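Local coordinates for putative sporulation-specific glycosylase YdhD (Bacillus subtilis subsp. subtilis str. 168, PDB 3CZ8), which is probably a sporulation-specific glycoside hydrolase of family 18 that cleaves glycosyl bonds and may bind chitin-like polysaccharides, here represented by its TIM-barrel domain, at residues Arg17-Asp22 with Arg290-Val295; Ala30-Ser35 with Arg66-Ala71; Ile150-Lys155 with Met178-Tyr183; Lys216-Val221 with Arg299-Gly304. The protein carries 1 engineered substitution. All blocks are in the same frame, centred on the assembly; numbering follows the deposited sequence. Where two conformers were deposited one is given.

Interaction 1. Residues Arg17-Asp22 with Arg290-Val295; sequences RNPDLD and RKMQIV
A single thioether methyl makes the closest approach here: CE of Met292, on helix 285-297, reaches across to the turn that follows strand 9-17 and settles beside its backbone. Met292 sets out with CG anti to the backbone N (chi1 -177°), then bends at the next two torsions, which swings the methyl out of the helix surface and toward the turn. CE comes within 3.7 Å of Arg17 O and 3.9 Å of Pro19 CD, while SD lies 4.0 Å from Pro19 CD, so the sulfur end of the chain rests against one carbon of the proline ring and against the Arg17 carbonyl. The touch on Pro19 is apolar, that on Arg17 O a methyl lying against a carbonyl oxygen, and neither is a hydrogen bond.

The shape of the turn is set from within. Asn18 OD1 accepts the backbone N of Asp20 at 3.2 Å, an Asx turn in which the donor stands above the carbonyl plane, 43° out of it. The other arm of the same amide, ND2, is spent on Leu300 O. As the second point of contact, ND2 also lies 3.8 Å from Val295 O, too far for a bond, and 4.2 Å from Val295 CG1. Both ends of the Asn18 amide therefore have partners, which should hold its rotation. A salt bridge from Asp20 to Arg296 ties the turn to the same helix, and Met251 of the second subunit packs on Met292.

The turn thus packs on the helix leading into strand 302-310, at the end of the family 18 TIM barrel where that strand starts.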
loop_
_atom_site.group_PDB
_atom_site.type_symbol
_atom_site.label_atom_id
_atom_site.label_comp_id
_atom_site.label_asym_id
_atom_site.label_seq_id
_atom_site.Cartn_x
_atom_site.Cartn_y
_atom_site.Cartn_z
ATOM N N ARG A 17 -14.906 -1.217 13.653
ATOM C CA ARG A 17 -16.240 -1.128 14.246
ATOM C C ARG A 17 -16.590 0.263 14.785
ATOM O O ARG A 17 -15.728 0.961 15.325
ATOM C CB ARG A 17 -16.422 -2.193 15.338
ATOM C CG ARG A 17 -17.833 -2.224 15.921
ATOM C CD ARG A 17 -18.001 -3.189 17.061
ATOM N NE ARG A 17 -18.727 -4.373 16.618
ATOM C CZ ARG A 17 -19.355 -5.220 17.426
ATOM N NH1 ARG A 17 -19.343 -5.028 18.741
ATOM N NH2 ARG A 17 -19.994 -6.263 16.912
ATOM N N ASN A 18 -17.845 0.663 14.571
ATOM C CA ASN A 18 -18.494 1.756 15.292
ATOM C C ASN A 18 -18.238 1.584 16.796
ATOM O O ASN A 18 -18.699 0.603 17.388
ATOM C CB ASN A 18 -20.001 1.714 14.995
ATOM C CG ASN A 18 -20.773 2.911 15.545
ATOM O OD1 ASN A 18 -20.292 3.662 16.389
ATOM N ND2 ASN A 18 -21.992 3.081 15.057
ATOM N N PRO A 19 -17.487 2.529 17.409
ATOM C CA PRO A 19 -17.076 2.438 18.823
ATOM C C PRO A 19 -18.243 2.483 19.818
ATOM O O PRO A 19 -18.110 2.004 20.946
ATOM C CB PRO A 19 -16.170 3.661 19.007
ATOM C CG PRO A 19 -16.588 4.611 17.946
ATOM C CD PRO A 19 -16.971 3.758 16.776
ATOM N N ASP A 20 -19.373 3.039 19.384
ATOM C CA ASP A 20 -20.599 3.103 20.175
ATOM C C ASP A 20 -21.272 1.743 20.413
ATOM O O ASP A 20 -22.169 1.634 21.250
ATOM C CB ASP A 20 -21.593 4.068 19.514
ATOM C CG ASP A 20 -21.061 5.488 19.426
ATOM O OD1 ASP A 20 -21.724 6.336 18.792
ATOM O OD2 ASP A 20 -19.981 5.761 19.992
ATOM N N LEU A 21 -20.831 0.714 19.692
ATOM C CA LEU A 21 -21.475 -0.598 19.728
ATOM C C LEU A 21 -20.796 -1.631 20.633
ATOM O O LEU A 21 -21.397 -2.663 20.948
ATOM C CB LEU A 21 -21.632 -1.166 18.308
ATOM C CG LEU A 21 -22.467 -0.405 17.268
ATOM C CD1 LEU A 21 -22.579 -1.232 15.995
ATOM C CD2 LEU A 21 -23.860 -0.023 17.781
ATOM N N ASP A 22 -19.558 -1.367 21.049
ATOM C CA ASP A 22 -18.831 -2.319 21.898
ATOM C C ASP A 22 -18.780 -1.922 23.373
ATOM O O ASP A 22 -18.573 -2.766 24.244
ATOM C CB ASP A 22 -17.421 -2.621 21.349
ATOM C CG ASP A 22 -16.644 -1.366 20.955
ATOM O OD1 ASP A 22 -16.122 -1.336 19.820
ATOM O OD2 ASP A 22 -16.541 -0.419 21.766
ATOM N N ARG A 290 -15.217 12.550 9.498
ATOM C CA ARG A 290 -16.598 12.795 9.076
ATOM C C ARG A 290 -17.317 11.538 8.593
ATOM O O ARG A 290 -18.535 11.431 8.721
ATOM C CB ARG A 290 -16.656 13.882 7.990
ATOM C CG ARG A 290 -16.621 15.321 8.517
ATOM C CD ARG A 290 -17.882 15.687 9.312
ATOM N NE ARG A 290 -19.080 15.767 8.472
ATOM C CZ ARG A 290 -19.763 16.883 8.225
ATOM N NH1 ARG A 290 -20.835 16.841 7.444
ATOM N NH2 ARG A 290 -19.388 18.041 8.756
ATOM N N LYS A 291 -16.558 10.591 8.045
ATOM C CA LYS A 291 -17.110 9.314 7.608
ATOM C C LYS A 291 -17.449 8.390 8.783
ATOM O O LYS A 291 -18.488 7.727 8.761
ATOM C CB LYS A 291 -16.165 8.629 6.619
ATOM C CG LYS A 291 -16.216 9.216 5.224
ATOM C CD LYS A 291 -14.952 8.892 4.468
ATOM C CE LYS A 291 -15.052 9.254 3.000
ATOM N NZ LYS A 291 -15.252 10.714 2.739
ATOM N N MET A 292 -16.581 8.342 9.797
ATOM C CA MET A 292 -16.895 7.630 11.040
ATOM C C MET A 292 -18.052 8.313 11.788
ATOM O O MET A 292 -18.858 7.647 12.431
ATOM C CB MET A 292 -15.654 7.473 11.932
ATOM C CG MET A 292 -15.879 6.671 13.229
ATOM S SD MET A 292 -16.726 5.077 13.045
ATOM C CE MET A 292 -15.382 3.922 13.186
ATOM N N GLN A 293 -18.135 9.635 11.660
ATOM C CA GLN A 293 -19.212 10.430 12.241
ATOM C C GLN A 293 -20.587 10.106 11.651
ATOM O O GLN A 293 -21.550 9.963 12.399
ATOM C CB GLN A 293 -18.914 11.922 12.098
ATOM C CG GLN A 293 -18.005 12.488 13.180
ATOM C CD GLN A 293 -17.643 13.944 12.932
ATOM O OE1 GLN A 293 -18.496 14.756 12.557
ATOM N NE2 GLN A 293 -16.372 14.282 13.136
ATOM N N ILE A 294 -20.670 9.975 10.325
ATOM C CA ILE A 294 -21.936 9.629 9.662
ATOM C C ILE A 294 -22.315 8.155 9.852
ATOM O O ILE A 294 -23.490 7.787 9.761
ATOM C CB ILE A 294 -21.964 10.058 8.164
ATOM C CG1 ILE A 294 -23.410 10.269 7.700
ATOM C CG2 ILE A 294 -21.204 9.073 7.270
ATOM C CD1 ILE A 294 -23.558 11.013 6.401
ATOM N N VAL A 295 -21.315 7.323 10.131
ATOM C CA VAL A 295 -21.537 5.931 10.496
ATOM C C VAL A 295 -22.182 5.883 11.884
ATOM O O VAL A 295 -23.140 5.132 12.103
ATOM C CB VAL A 295 -20.221 5.107 10.408
ATOM C CG1 VAL A 295 -20.245 3.864 11.303
ATOM C CG2 VAL A 295 -19.951 4.715 8.955
#

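Interaction 2. Residues Ala30-Ser35 with Arg66-Ala71; sequences APYSSS and RVTPLA. With GOL (glycerol), chain C.
Tyr32 turns its ring toward Arg66 with CG lying opposite the carbonyl carbon (chi1 -69°), while the Arg66 chain, kinked at chi3 (66°), doubles round the ring edge. The two chains cross at about a right angle beside the start of barrel strand 68-77, where it pairs in parallel with strand 35-42 of the TIM barrel. One ring face of Tyr32 covers backbone: Arg66 C sits 3.7 Å above the plane, over the ring centre, with Val67 N displaced toward the rim. That peptide follows a Schellman motif closing helix 56-64, so the ring lids a helix end. Farther along, CE2 of Tyr32 comes to the edge of the guanidinium, 3.7 Å from Arg66 NE, and NH1 offers only a weak bond to Ala30 O, in a poorly ordered stretch. An alanine in place of Tyr32 would probably uncover the Arg66 peptide on this side and leave the arginine chain without the ring it bends round.

Beyond the ring the backbones take over. Thr68 N donates to Ser34 O at 3.1 Å, almost straight at 174°, and Ser35 pairs with Thr68 as the first parallel bridge. Val67 CG1 packs 3.7 Å from Ser35 CA, and Leu70 CD1 lies 3.7 Å from Ser35 CB. A glycerol, probably from the crystallisation liquor, joins the two hydroxyls of this bridge: Ser35 OG lies 2.9 Å from its O1, and Thr68 OG1 holds its O3 weakly at 3.4 Å.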
loop_
_atom_site.group_PDB
_atom_site.type_symbol
_atom_site.label_atom_id
_atom_site.label_comp_id
_atom_site.label_asym_id
_atom_site.label_seq_id
_atom_site.Cartn_x
_atom_site.Cartn_y
_atom_site.Cartn_z
ATOM N N ALA A 30 -15.569 -14.146 23.528
ATOM C CA ALA A 30 -16.581 -13.268 22.934
ATOM C C ALA A 30 -16.610 -13.380 21.408
ATOM O O ALA A 30 -15.570 -13.654 20.800
ATOM C CB ALA A 30 -16.326 -11.818 23.364
ATOM N N PRO A 31 -17.802 -13.194 20.786
ATOM C CA PRO A 31 -17.912 -13.158 19.320
ATOM C C PRO A 31 -17.063 -12.041 18.717
ATOM O O PRO A 31 -17.035 -10.928 19.257
ATOM C CB PRO A 31 -19.407 -12.893 19.080
ATOM C CG PRO A 31 -19.921 -12.343 20.371
ATOM C CD PRO A 31 -19.124 -13.034 21.425
ATOM N N TYR A 32 -16.369 -12.348 17.620
ATOM C CA TYR A 32 -15.376 -11.432 17.049
ATOM C C TYR A 32 -15.993 -10.152 16.483
ATOM O O TYR A 32 -17.093 -10.164 15.933
ATOM C CB TYR A 32 -14.484 -12.130 16.015
ATOM C CG TYR A 32 -13.537 -13.166 16.597
ATOM C CD1 TYR A 32 -12.944 -14.128 15.781
ATOM C CD2 TYR A 32 -13.240 -13.192 17.965
ATOM C CE1 TYR A 32 -12.075 -15.083 16.308
ATOM C CE2 TYR A 32 -12.378 -14.144 18.501
ATOM C CZ TYR A 32 -11.798 -15.086 17.668
ATOM O OH TYR A 32 -10.941 -16.031 18.196
ATOM N N SER A 33 -15.263 -9.055 16.645
ATOM C CA SER A 33 -15.759 -7.718 16.352
ATOM C C SER A 33 -15.155 -7.122 15.070
ATOM O O SER A 33 -15.524 -6.016 14.652
ATOM C CB SER A 33 -15.476 -6.817 17.557
ATOM O OG SER A 33 -15.776 -5.464 17.288
ATOM N N SER A 34 -14.236 -7.856 14.448
ATOM C CA SER A 34 -13.567 -7.380 13.242
ATOM C C SER A 34 -13.305 -8.512 12.266
ATOM O O SER A 34 -13.448 -9.686 12.605
ATOM C CB SER A 34 -12.260 -6.666 13.599
ATOM O OG SER A 34 -11.712 -6.006 12.469
ATOM N N SER A 35 -12.933 -8.153 11.042
ATOM C CA SER A 35 -12.593 -9.145 10.034
ATOM C C SER A 35 -11.523 -8.626 9.088
ATOM O O SER A 35 -11.284 -7.424 9.013
ATOM C CB SER A 35 -13.836 -9.615 9.265
ATOM O OG SER A 35 -14.526 -8.527 8.677
ATOM N N ARG A 66 -7.626 -12.658 17.200
ATOM C CA ARG A 66 -9.064 -12.587 17.539
ATOM C C ARG A 66 -9.870 -11.727 16.553
ATOM O O ARG A 66 -10.708 -10.906 16.936
ATOM C CB ARG A 66 -9.298 -12.174 19.006
ATOM C CG ARG A 66 -8.794 -13.196 20.026
ATOM C CD ARG A 66 -9.280 -12.876 21.437
ATOM N NE ARG A 66 -10.733 -13.006 21.559
ATOM C CZ ARG A 66 -11.428 -12.770 22.671
ATOM N NH1 ARG A 66 -12.746 -12.920 22.666
ATOM N NH2 ARG A 66 -10.815 -12.387 23.784
ATOM N N VAL A 67 -9.589 -11.946 15.272
ATOM C CA VAL A 67 -10.220 -11.247 14.159
ATOM C C VAL A 67 -10.574 -12.353 13.164
ATOM O O VAL A 67 -9.838 -13.338 13.062
ATOM C CB VAL A 67 -9.235 -10.186 13.565
ATOM C CG1 VAL A 67 -9.688 -9.665 12.224
ATOM C CG2 VAL A 67 -9.061 -9.008 14.525
ATOM N N THR A 68 -11.702 -12.222 12.458
ATOM C CA THR A 68 -12.139 -13.266 11.513
ATOM C C THR A 68 -11.468 -13.143 10.138
ATOM O O THR A 68 -11.618 -12.125 9.472
ATOM C CB THR A 68 -13.680 -13.255 11.301
ATOM O OG1 THR A 68 -14.351 -13.150 12.560
ATOM C CG2 THR A 68 -14.139 -14.520 10.589
ATOM N N PRO A 69 -10.725 -14.181 9.707
ATOM C CA PRO A 69 -10.231 -14.170 8.332
ATOM C C PRO A 69 -11.302 -14.585 7.319
ATOM O O PRO A 69 -11.901 -15.663 7.431
ATOM C CB PRO A 69 -9.082 -15.179 8.359
ATOM C CG PRO A 69 -9.414 -16.115 9.462
ATOM C CD PRO A 69 -10.276 -15.374 10.450
ATOM N N LEU A 70 -11.534 -13.728 6.332
ATOM C CA LEU A 70 -12.494 -14.011 5.274
ATOM C C LEU A 70 -11.777 -14.188 3.948
ATOM O O LEU A 70 -10.823 -13.477 3.660
ATOM C CB LEU A 70 -13.538 -12.888 5.176
ATOM C CG LEU A 70 -14.296 -12.461 6.444
ATOM C CD1 LEU A 70 -15.148 -11.222 6.185
ATOM C CD2 LEU A 70 -15.164 -13.576 6.984
ATOM N N ALA A 71 -12.228 -15.156 3.158
ATOM C CA ALA A 71 -11.716 -15.361 1.808
ATOM C C ALA A 71 -12.462 -14.468 0.828
ATOM O O ALA A 71 -13.691 -14.492 0.771
ATOM C CB ALA A 71 -11.880 -16.817 1.399
HETATM C C1 GOL C . -17.473 -8.565 10.430
HETATM O O1 GOL C . -16.388 -7.722 10.756
HETATM C C2 GOL C . -18.170 -8.990 11.716
HETATM O O2 GOL C . -18.525 -7.828 12.435
HETATM C C3 GOL C . -17.243 -9.852 12.570
HETATM O O3 GOL C . -16.953 -11.080 11.939
#

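Interaction 3. Residues Ile150-Lys155 with Met178-Tyr183; sequences IAVPAK and MFIMAY
Strands 150-153 and 178-181 run parallel at a closest axis distance of 4.7 Å with a crossing of -32°, joined by a ladder in which Phe179 N donates to Ile150 O, Val152 N to Phe179 O and Met181 N to Val152 O. Met181 N to Val152 O measures 2.8 Å, and all three donors come in nearly along the C=O axis, so the backbone polar groups are well matched in a buried place.

On the face carrying Ile150, Val152, Met178 and Ile180, the contact turns on one methyl. Val152 CG2 is pressed between backbone N and carbonyl carbon by a chi1 of -64°, and from there it meets Met178 CG at 3.8 Å and Ile180 CG1 at 4.0 Å; the valine and Met178 chains cross at about a right angle. Ile180 reaches on with CG2 to Ala154 CB, 4.0 Å away. Tyr168 and Ile171 of helix 168-174 cover this layer, which makes the contact the sheet side of a beta-alpha-beta crossover in the TIM barrel.

The opposite face belongs to the barrel interior. Ala151 CB lies 4.3 Å from Met181 CG, while the ring of Phe179 meets that of Phe13 and Phe179 CB rests 3.4 Å from Ile150 O. The side chain of Pro153 lies about 6 Å from that of Glu120, the predicted proton donor, and Met181 with Tyr183 fits the Met-x-Tyr pattern of the sixth strand in family 18 enzymes.

Apolar side chains thus line both faces, and the N-H and C=O groups of the ladder satisfy one another close to the predicted proton donor.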
loop_
_atom_site.group_PDB
_atom_site.type_symbol
_atom_site.label_atom_id
_atom_site.label_comp_id
_atom_site.label_asym_id
_atom_site.label_seq_id
_atom_site.Cartn_x
_atom_site.Cartn_y
_atom_site.Cartn_z
ATOM N N ILE A 150 -20.359 -9.299 1.551
ATOM C CA ILE A 150 -20.312 -8.933 0.142
ATOM C C ILE A 150 -19.807 -7.500 -0.031
ATOM O O ILE A 150 -20.137 -6.609 0.763
ATOM C CB ILE A 150 -21.696 -9.130 -0.543
ATOM C CG1 ILE A 150 -21.628 -8.795 -2.039
ATOM C CG2 ILE A 150 -22.788 -8.317 0.175
ATOM C CD1 ILE A 150 -22.850 -9.187 -2.824
ATOM N N ALA A 151 -18.970 -7.293 -1.044
ATOM C CA ALA A 151 -18.559 -5.954 -1.438
ATOM C C ALA A 151 -19.457 -5.522 -2.594
ATOM O O ALA A 151 -19.513 -6.197 -3.622
ATOM C CB ALA A 151 -17.086 -5.941 -1.846
ATOM N N VAL A 152 -20.186 -4.423 -2.398
ATOM C CA VAL A 152 -21.059 -3.851 -3.434
ATOM C C VAL A 152 -20.658 -2.402 -3.736
ATOM O O VAL A 152 -20.108 -1.717 -2.866
ATOM C CB VAL A 152 -22.591 -3.912 -3.057
ATOM C CG1 VAL A 152 -23.082 -5.350 -2.929
ATOM C CG2 VAL A 152 -22.896 -3.117 -1.797
ATOM N N PRO A 153 -20.912 -1.927 -4.974
ATOM C CA PRO A 153 -20.694 -0.502 -5.229
ATOM C C PRO A 153 -21.789 0.341 -4.579
ATOM O O PRO A 153 -22.904 -0.144 -4.374
ATOM C CB PRO A 153 -20.777 -0.390 -6.760
ATOM C CG PRO A 153 -20.809 -1.794 -7.278
ATOM C CD PRO A 153 -21.368 -2.632 -6.185
ATOM N N ALA A 154 -21.460 1.584 -4.245
ATOM C CA ALA A 154 -22.415 2.504 -3.637
ATOM C C ALA A 154 -23.553 2.832 -4.598
ATOM O O ALA A 154 -23.316 3.130 -5.773
ATOM C CB ALA A 154 -21.718 3.772 -3.201
ATOM N N LYS A 155 -24.779 2.755 -4.087
ATOM C CA LYS A 155 -25.985 3.030 -4.867
ATOM C C LYS A 155 -26.804 4.098 -4.173
ATOM O O LYS A 155 -26.914 4.099 -2.941
ATOM C CB LYS A 155 -26.839 1.764 -5.040
ATOM C CG LYS A 155 -26.314 0.790 -6.080
ATOM C CD LYS A 155 -27.223 -0.426 -6.263
ATOM C CE LYS A 155 -28.531 -0.075 -6.951
ATOM N NZ LYS A 155 -29.165 -1.264 -7.581
ATOM N N MET A 178 -22.926 -6.262 4.654
ATOM C CA MET A 178 -22.782 -5.625 3.352
ATOM C C MET A 178 -21.699 -4.567 3.450
ATOM O O MET A 178 -21.816 -3.620 4.236
ATOM C CB MET A 178 -24.121 -5.009 2.914
ATOM C CG MET A 178 -24.137 -4.314 1.550
ATOM S SD MET A 178 -25.755 -3.599 1.099
ATOM C CE MET A 178 -26.723 -5.078 1.041
ATOM N N PHE A 179 -20.630 -4.753 2.675
ATOM C CA PHE A 179 -19.561 -3.770 2.610
ATOM C C PHE A 179 -19.869 -2.854 1.433
ATOM O O PHE A 179 -19.772 -3.261 0.275
ATOM C CB PHE A 179 -18.180 -4.425 2.400
ATOM C CG PHE A 179 -17.787 -5.462 3.438
ATOM C CD1 PHE A 179 -18.314 -5.459 4.728
ATOM C CD2 PHE A 179 -16.827 -6.421 3.115
ATOM C CE1 PHE A 179 -17.920 -6.409 5.664
ATOM C CE2 PHE A 179 -16.423 -7.369 4.046
ATOM C CZ PHE A 179 -16.972 -7.360 5.321
ATOM N N ILE A 180 -20.247 -1.617 1.723
ATOM C CA ILE A 180 -20.596 -0.687 0.661
ATOM C C ILE A 180 -19.365 0.097 0.276
ATOM O O ILE A 180 -18.784 0.794 1.100
ATOM C CB ILE A 180 -21.756 0.255 1.055
ATOM C CG1 ILE A 180 -23.025 -0.559 1.308
ATOM C CG2 ILE A 180 -22.002 1.298 -0.043
ATOM C CD1 ILE A 180 -24.107 0.229 1.940
ATOM N N MET A 181 -18.953 -0.036 -0.980
ATOM C CA MET A 181 -17.733 0.607 -1.438
ATOM C C MET A 181 -18.030 2.039 -1.870
ATOM O O MET A 181 -18.166 2.337 -3.059
ATOM C CB MET A 181 -17.053 -0.246 -2.520
ATOM C CG MET A 181 -16.684 -1.677 -2.054
ATOM S SD MET A 181 -15.516 -1.841 -0.658
ATOM C CE MET A 181 -16.558 -1.864 0.747
ATOM N N ALA A 182 -18.138 2.916 -0.870
ATOM C CA ALA A 182 -18.612 4.285 -1.059
ATOM C C ALA A 182 -17.483 5.236 -1.459
ATOM O O ALA A 182 -17.053 6.083 -0.667
ATOM C CB ALA A 182 -19.319 4.777 0.200
ATOM N N TYR A 183 -17.017 5.081 -2.695
ATOM C CA TYR A 183 -15.954 5.909 -3.268
ATOM C C TYR A 183 -15.970 5.786 -4.781
ATOM O O TYR A 183 -16.768 5.020 -5.328
ATOM C CB TYR A 183 -14.568 5.517 -2.717
ATOM C CG TYR A 183 -14.235 4.043 -2.796
ATOM C CD1 TYR A 183 -13.754 3.477 -3.976
ATOM C CD2 TYR A 183 -14.383 3.217 -1.686
ATOM C CE1 TYR A 183 -13.457 2.124 -4.054
ATOM C CE2 TYR A 183 -14.078 1.863 -1.754
ATOM C CZ TYR A 183 -13.616 1.328 -2.941
ATOM O OH TYR A 183 -13.311 -0.010 -3.020
#

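Interaction 4. Residues Lys216-Val221 with Arg299-Gly304; sequences KIIIGV and RLQAIG
Leu300 and two isoleucines of strand 217-220 cross at a slant on one side of this seam, while Ile218 works on the other; together they build the parallel junction of strands 217-220 and 302-310 in the TIM barrel. The axes approach to 4.4 Å. CD2 of Leu300 leans on Ile219 CG1 at 3.8 Å; its contact with Ile217, deposited in two conformers, is less certain. Ile303, farther along this side, crosses Val221 at about a right angle, its CG2 3.9 Å from Val221 CG1. Val295 of helix 285-297 covers Ile219 and Ile303 from outside.

The reverse side belongs to Ile218. With CG2 opposite its backbone N and CG1 opposite its carbonyl carbon (chi1 -69°), Ile218 spreads both branches along strand 302-304: CG1 reaches Ala302 CB at 3.7 Å, and CG2 lies over Gly304 N at 3.6 Å. Gly304 has no side chain, and the methyl lies close over its backbone. Ile218 and Gln301 lie side by side and point the same way, CD1 of the isoleucine 4.0 Å from Gln301 CG, while the amide of the glutamine bonds beyond, NE2 to Arg215 O. Replacing Ile218 by an alanine is likely to leave a gap beside Ala302 CB and Gly304 and strip Gln301 CG of its neighbour.

The bonds shorten along the seam, from a weak Gln301 N to Ile217 O at its start to the last rung, where Gly304 O accepts Val221 N at 2.8 Å with Val221 CG2 close beside it.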
loop_
_atom_site.group_PDB
_atom_site.type_symbol
_atom_site.label_atom_id
_atom_site.label_comp_id
_atom_site.label_asym_id
_atom_site.label_seq_id
_atom_site.Cartn_x
_atom_site.Cartn_y
_atom_site.Cartn_z
ATOM N N LYS A 216 -25.944 -4.425 9.597
ATOM C CA LYS A 216 -25.317 -5.176 8.509
ATOM C C LYS A 216 -24.470 -4.289 7.585
ATOM O O LYS A 216 -23.807 -4.794 6.680
ATOM C CB LYS A 216 -26.386 -5.862 7.648
ATOM C CG LYS A 216 -27.235 -6.902 8.346
ATOM C CD LYS A 216 -27.994 -7.713 7.311
ATOM C CE LYS A 216 -28.676 -8.902 7.945
ATOM N NZ LYS A 216 -29.135 -9.875 6.924
ATOM N N ILE A 217 -24.492 -2.980 7.825
ATOM C CA ILE A 217 -23.925 -2.005 6.893
ATOM C C ILE A 217 -22.530 -1.528 7.300
ATOM O O ILE A 217 -22.350 -0.959 8.377
ATOM C CB ILE A 217 -24.865 -0.776 6.708
ATOM C CG1 ILE A 217 -26.261 -1.219 6.247
ATOM C CG2 ILE A 217 -24.269 0.218 5.717
ATOM C CD1 ILE A 217 -27.318 -0.112 6.277
ATOM N N ILE A 218 -21.559 -1.753 6.418
ATOM C CA ILE A 218 -20.200 -1.264 6.610
ATOM C C ILE A 218 -19.896 -0.295 5.469
ATOM O O ILE A 218 -20.041 -0.649 4.301
ATOM C CB ILE A 218 -19.169 -2.434 6.660
ATOM C CG1 ILE A 218 -19.337 -3.268 7.940
ATOM C CG2 ILE A 218 -17.737 -1.925 6.581
ATOM C CD1 ILE A 218 -20.239 -4.479 7.812
ATOM N N ILE A 219 -19.517 0.936 5.811
ATOM C CA ILE A 219 -19.122 1.928 4.800
ATOM C C ILE A 219 -17.615 1.848 4.496
ATOM O O ILE A 219 -16.780 2.228 5.317
ATOM C CB ILE A 219 -19.547 3.373 5.195
ATOM C CG1 ILE A 219 -21.051 3.449 5.523
ATOM C CG2 ILE A 219 -19.161 4.383 4.108
ATOM C CD1 ILE A 219 -22.007 3.043 4.379
ATOM N N GLY A 220 -17.280 1.328 3.320
ATOM C CA GLY A 220 -15.891 1.270 2.865
ATOM C C GLY A 220 -15.365 2.639 2.465
ATOM O O GLY A 220 -16.060 3.402 1.799
ATOM N N VAL A 221 -14.139 2.951 2.885
ATOM C CA VAL A 221 -13.495 4.229 2.544
ATOM C C VAL A 221 -12.555 4.075 1.320
ATOM O O VAL A 221 -12.143 2.951 1.003
ATOM C CB VAL A 221 -12.759 4.853 3.766
ATOM C CG1 VAL A 221 -13.724 5.078 4.947
ATOM C CG2 VAL A 221 -11.539 4.038 4.169
ATOM N N ARG A 299 -26.191 4.954 13.176
ATOM C CA ARG A 299 -26.064 3.707 13.944
ATOM C C ARG A 299 -25.647 2.507 13.086
ATOM O O ARG A 299 -26.132 1.383 13.277
ATOM C CB ARG A 299 -27.350 3.411 14.732
ATOM C CG ARG A 299 -27.425 4.070 16.098
ATOM C CD ARG A 299 -28.726 3.708 16.805
ATOM N NE ARG A 299 -28.493 3.287 18.185
ATOM C CZ ARG A 299 -28.273 2.028 18.559
ATOM N NH1 ARG A 299 -28.065 1.744 19.837
ATOM N NH2 ARG A 299 -28.261 1.048 17.659
ATOM N N LEU A 300 -24.737 2.746 12.144
ATOM C CA LEU A 300 -24.240 1.705 11.243
ATOM C C LEU A 300 -23.202 0.827 11.941
ATOM O O LEU A 300 -22.697 1.191 13.000
ATOM C CB LEU A 300 -23.658 2.349 9.984
ATOM C CG LEU A 300 -24.536 2.527 8.738
ATOM C CD1 LEU A 300 -26.047 2.612 8.992
ATOM C CD2 LEU A 300 -24.046 3.706 7.919
ATOM N N GLN A 301 -22.882 -0.319 11.340
ATOM C CA GLN A 301 -21.982 -1.303 11.954
ATOM C C GLN A 301 -20.528 -0.859 12.066
ATOM O O GLN A 301 -19.922 -0.997 13.132
ATOM C CB GLN A 301 -22.053 -2.643 11.211
ATOM C CG GLN A 301 -21.082 -3.734 11.699
ATOM C CD GLN A 301 -21.398 -4.268 13.104
ATOM O OE1 GLN A 301 -20.495 -4.658 13.838
ATOM N NE2 GLN A 301 -22.678 -4.300 13.468
ATOM N N ALA A 302 -19.976 -0.332 10.972
ATOM C CA ALA A 302 -18.538 -0.085 10.883
ATOM C C ALA A 302 -18.118 0.791 9.713
ATOM O O ALA A 302 -18.879 1.012 8.767
ATOM C CB ALA A 302 -17.789 -1.408 10.802
ATOM N N ILE A 303 -16.885 1.283 9.819
ATOM C CA ILE A 303 -16.110 1.808 8.704
ATOM C C ILE A 303 -15.241 0.636 8.216
ATOM O O ILE A 303 -14.753 -0.153 9.025
ATOM C CB ILE A 303 -15.267 3.040 9.171
ATOM C CG1 ILE A 303 -16.127 4.321 9.188
ATOM C CG2 ILE A 303 -13.980 3.227 8.360
ATOM C CD1 ILE A 303 -16.332 4.996 7.843
ATOM N N GLY A 304 -15.101 0.488 6.901
ATOM C CA GLY A 304 -14.171 -0.494 6.330
ATOM C C GLY A 304 -13.027 0.191 5.599
ATOM O O GLY A 304 -13.228 1.222 4.959
#

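Overall arrangement
Interactions 3 and 4 are core seams of one barrel sheet, joined through neighbouring strands 177-181 and 217-220 with centres about 10 Å apart; both rest on parallel backbone bonds, straighter in interaction 3, and aliphatic packing. Interaction 2 belongs to the same sheet but at its margin: one strand rung, then a tyrosine over a helix end and weak polar bonds in a partly exposed loop. Interaction 1, though buried, is the smallest, with no hydrogen bond between its two segments and loose van der Waals contact. It meets interaction 4, since Asn18 ND2 bonds Leu300 O and helix 285-297 leads into strand 302-310. Interactions 1 and 2 meet at Arg17 and Ser33; both touch the second subunit.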